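Local coordinates for uncharacterized protein (Bacteroides uniformis, PDB 4JPQ), which is of unknown function but probably binds carbohydrate, like other proteins of carbohydrate-binding family 9, at residues D188-Q191 with T192-L196; G202-R205 with P206-H209. All blocks are in the same frame, centred on the assembly; numbering follows the deposited sequence. Where two conformers were deposited one is given.

Contact 1 (188-191 with 192-196) and contact 2 (202-205 with 206-209) are successive turns of the chain: the first leads into strand 195-197, the second lies in the loop that follows it. Contact 1 is partly buried, with Leu190 and His194 inside, and mixes proline packing on carbonyl oxygens with two bridging waters, while a histidine-carbonyl bond stiffens its second segment. Contact 2 lies at the surface and rests on apolar and methyl-guanidinium packing. Their centres are about 15 Å apart, yet they meet where Phe195 packs on Pro206 and Phe208. Phe195 and Pro206 also approach a bound cyclohexyl-propylsulfonic acid, probably from the crystallisation liquor, which may mark a pocket there.

Contact 1: D188-Q191 with T192-L196; sequences DKLQ and TPHFL
The turn that carries the chain from strand 178-186 back into strand 195-197 closes where Pro193 meets Asp188 and Leu190, and it illustrates how the two limbs of a loop can be joined by side chains and water. The proline ring lies against two carbonyl oxygens of the preceding segment: Pro193 CG is 3.3 Å from Asp188 O, and Pro193 CD 3.4 Å from Leu190 O. His194 fixes the outgoing limb: its ND1 donates to Thr192 O at 3.0 Å, almost straight at 177°, with the acceptor in the plane of the imidazole. A chi1 of 55°, which sets CG between the backbone N and the carbonyl carbon, folds the ring back for this bond. Leu190 CD1 then meets the edge of the imidazole, near its plane, 3.7 Å from His194 CE1. Nearer the strand, Asp188 OD1 approaches Phe195 CE1 obliquely at 3.3 Å, the carboxylate and ring planes being 75° apart. A water donating to Asp188 OD1 (2.8 Å) and to His194 O ties the limbs together there, while a second joins Gln191 NE2 to Thr192 OG1 at the tip. Leu190 faces strands 61-70, 72-75 and 146-150, Glu148 of the last accepts a hydrogen bond from Gln191 N, and His194 NE2 is bonded to Lys185 NZ on the adjoining strand 178-186.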
# COMPACT_ATOMS: atom_id res chain seq x y z
N ASP A 188 -0.10 8.76 12.10
CA ASP A 188 -0.79 9.85 12.81
C ASP A 188 -0.37 10.00 14.27
O ASP A 188 -0.20 11.13 14.71
CB ASP A 188 -2.34 9.74 12.70
CG ASP A 188 -2.87 9.99 11.27
OD1 ASP A 188 -2.11 9.92 10.28
OD2 ASP A 188 -4.09 10.24 11.14
N LYS A 189 -0.16 8.90 14.99
CA LYS A 189 0.23 8.93 16.42
C LYS A 189 1.73 8.72 16.72
O LYS A 189 2.13 8.48 17.88
CB LYS A 189 -0.68 8.00 17.26
CG LYS A 189 -2.08 8.57 17.49
CD LYS A 189 -2.82 7.89 18.65
CE LYS A 189 -4.00 8.71 19.13
NZ LYS A 189 -4.51 8.19 20.43
N LEU A 190 2.56 8.82 15.68
CA LEU A 190 4.03 8.75 15.84
C LEU A 190 4.51 10.07 16.42
O LEU A 190 3.80 11.05 16.39
CB LEU A 190 4.73 8.50 14.49
CG LEU A 190 4.53 7.15 13.81
CD1 LEU A 190 5.24 7.14 12.47
CD2 LEU A 190 5.05 6.00 14.66
N GLN A 191 5.75 10.08 16.91
CA GLN A 191 6.40 11.28 17.48
C GLN A 191 6.37 12.46 16.50
O GLN A 191 6.13 13.59 16.92
CB GLN A 191 7.86 10.98 17.84
CG GLN A 191 8.61 12.10 18.57
CD GLN A 191 10.08 11.80 18.82
OE1 GLN A 191 10.57 11.97 19.93
NE2 GLN A 191 10.79 11.34 17.79
N THR A 192 6.66 12.18 15.23
CA THR A 192 6.64 13.16 14.14
C THR A 192 5.69 12.64 13.06
O THR A 192 6.11 11.88 12.17
CB THR A 192 8.05 13.40 13.56
OG1 THR A 192 9.00 13.53 14.62
CG2 THR A 192 8.07 14.67 12.71
N PRO A 193 4.39 13.00 13.15
CA PRO A 193 3.47 12.54 12.10
C PRO A 193 3.86 13.15 10.77
O PRO A 193 4.45 14.24 10.73
CB PRO A 193 2.09 13.02 12.58
CG PRO A 193 2.25 13.30 14.03
CD PRO A 193 3.67 13.71 14.23
N HIS A 194 3.53 12.45 9.70
CA HIS A 194 3.91 12.86 8.36
C HIS A 194 2.99 12.25 7.33
O HIS A 194 2.26 11.29 7.63
CB HIS A 194 5.33 12.41 8.09
CG HIS A 194 5.53 10.95 8.31
ND1 HIS A 194 5.80 10.41 9.54
CD2 HIS A 194 5.46 9.91 7.45
CE1 HIS A 194 5.90 9.10 9.43
NE2 HIS A 194 5.70 8.78 8.17
N PHE A 195 3.02 12.81 6.13
CA PHE A 195 2.14 12.39 5.04
C PHE A 195 2.86 12.48 3.70
O PHE A 195 3.16 13.59 3.22
CB PHE A 195 0.89 13.26 5.05
CG PHE A 195 0.10 13.14 6.30
CD1 PHE A 195 -0.68 12.00 6.53
CD2 PHE A 195 0.17 14.11 7.28
CE1 PHE A 195 -1.41 11.84 7.70
CE2 PHE A 195 -0.55 13.97 8.47
CZ PHE A 195 -1.35 12.83 8.68
N LEU A 196 3.16 11.32 3.12
CA LEU A 196 3.90 11.16 1.87
C LEU A 196 3.11 10.38 0.84
O LEU A 196 2.36 9.47 1.19
CB LEU A 196 5.22 10.45 2.14
CG LEU A 196 6.45 11.31 2.46
CD1 LEU A 196 6.19 12.44 3.44
CD2 LEU A 196 7.59 10.42 2.95
O HOH W 1 0.52 10.64 9.87
O HOH W 2 10.28 11.15 15.19

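Contact 2: G202-R205 with P206-H209; sequences GLER and PMFH
Met207, a selenomethionine in the crystal, extends its side chain back across the turn between Leu203 and Arg205; Leu203 meets mainly its root and Arg205 its far end. Leu203 crosses it at about a right angle, with CD1 coming to 3.7 Å from Met207 CB in an apolar contact. Arg205 runs more slantwise to it. Its guanidinium presents one face to the terminal methyl, Met207 CE, which sits 3.8 Å above the plane and over the centre of the group. Met207 CE also lies 3.8 Å from Arg205 CG, so that it touches the aliphatic part of the side chain as well. Two torsions bring this about: beyond its extended run from CG to NE, Arg205 twists at chi4 (76°), turning the flat group out of line with the chain, and Met207 bends at chi3 (-106°), which turns CE toward the arginine. This is a surface loop between strands 195-197 and 215-219 of a chain assigned to carbohydrate-binding family 9, and Pro206 follows Arg205 where the backbone turns. Met207 CG also passes 3.5 Å from Arg205 O. Leu203 O accepts a hydrogen bond from Trp42 NE1, and the Pro206 ring touches the same tryptophan. Beyond Met207, still in the loop, Phe208 stacks on Tyr184 of strand 178-186 and His209 ND1 is hydrogen-bonded to Tyr102 OH of strand 102-108.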
# COMPACT_ATOMS: atom_id res chain seq x y z
N GLY A 202 -3.18 17.76 -4.78
CA GLY A 202 -3.34 19.21 -4.69
C GLY A 202 -4.50 19.69 -3.84
O GLY A 202 -5.06 20.74 -4.12
N LEU A 203 -4.86 18.94 -2.81
CA LEU A 203 -5.93 19.32 -1.89
C LEU A 203 -5.27 20.19 -0.85
O LEU A 203 -4.08 19.99 -0.54
CB LEU A 203 -6.60 18.09 -1.28
CG LEU A 203 -7.27 17.15 -2.30
CD1 LEU A 203 -7.69 15.84 -1.66
CD2 LEU A 203 -8.45 17.82 -3.00
N GLU A 204 -6.03 21.12 -0.27
CA GLU A 204 -5.51 22.09 0.72
C GLU A 204 -4.87 21.50 2.00
O GLU A 204 -4.11 22.19 2.66
CB GLU A 204 -6.59 23.13 1.12
CG GLU A 204 -7.84 22.58 1.79
CD GLU A 204 -8.60 23.65 2.56
OE1 GLU A 204 -8.27 24.85 2.43
OE2 GLU A 204 -9.52 23.26 3.31
N ARG A 205 -5.19 20.25 2.36
CA ARG A 205 -4.64 19.60 3.58
C ARG A 205 -4.57 18.04 3.42
O ARG A 205 -5.04 17.53 2.41
CB ARG A 205 -5.40 20.07 4.83
CG ARG A 205 -6.87 19.79 4.77
CD ARG A 205 -7.68 20.52 5.84
NE ARG A 205 -9.08 20.28 5.52
CZ ARG A 205 -9.74 19.13 5.75
NH1 ARG A 205 -9.16 18.09 6.35
NH2 ARG A 205 -11.00 19.04 5.35
N PRO A 206 -3.91 17.31 4.36
CA PRO A 206 -3.71 15.85 4.19
C PRO A 206 -4.96 15.00 4.05
O PRO A 206 -5.68 14.78 5.02
CB PRO A 206 -2.90 15.44 5.42
CG PRO A 206 -2.16 16.68 5.74
CD PRO A 206 -3.17 17.77 5.54
N MSE A 207 -5.21 14.59 2.81
CA MSE A 207 -6.36 13.78 2.44
C MSE A 207 -5.89 12.78 1.41
O MSE A 207 -5.35 13.17 0.39
CB MSE A 207 -7.36 14.78 1.88
CG MSE A 207 -7.94 15.67 2.97
SE MSE A 207 -9.61 16.46 2.37
CE MSE A 207 -9.00 18.31 2.05
N PHE A 208 -6.06 11.49 1.70
CA PHE A 208 -5.62 10.42 0.80
C PHE A 208 -6.72 9.76 -0.03
O PHE A 208 -6.40 9.13 -1.03
CB PHE A 208 -4.89 9.29 1.58
CG PHE A 208 -3.53 9.66 2.16
CD1 PHE A 208 -2.66 10.60 1.57
CD2 PHE A 208 -3.06 8.94 3.25
CE1 PHE A 208 -1.42 10.87 2.12
CE2 PHE A 208 -1.81 9.20 3.80
CZ PHE A 208 -0.99 10.16 3.23
N HIS A 209 -7.99 9.88 0.38
CA HIS A 209 -9.12 9.26 -0.34
C HIS A 209 -9.59 10.11 -1.55
O HIS A 209 -10.76 10.49 -1.65
CB HIS A 209 -10.26 8.98 0.65
CG HIS A 209 -9.90 7.98 1.71
ND1 HIS A 209 -10.30 6.66 1.66
CD2 HIS A 209 -9.16 8.11 2.83
CE1 HIS A 209 -9.83 6.02 2.71
NE2 HIS A 209 -9.13 6.87 3.44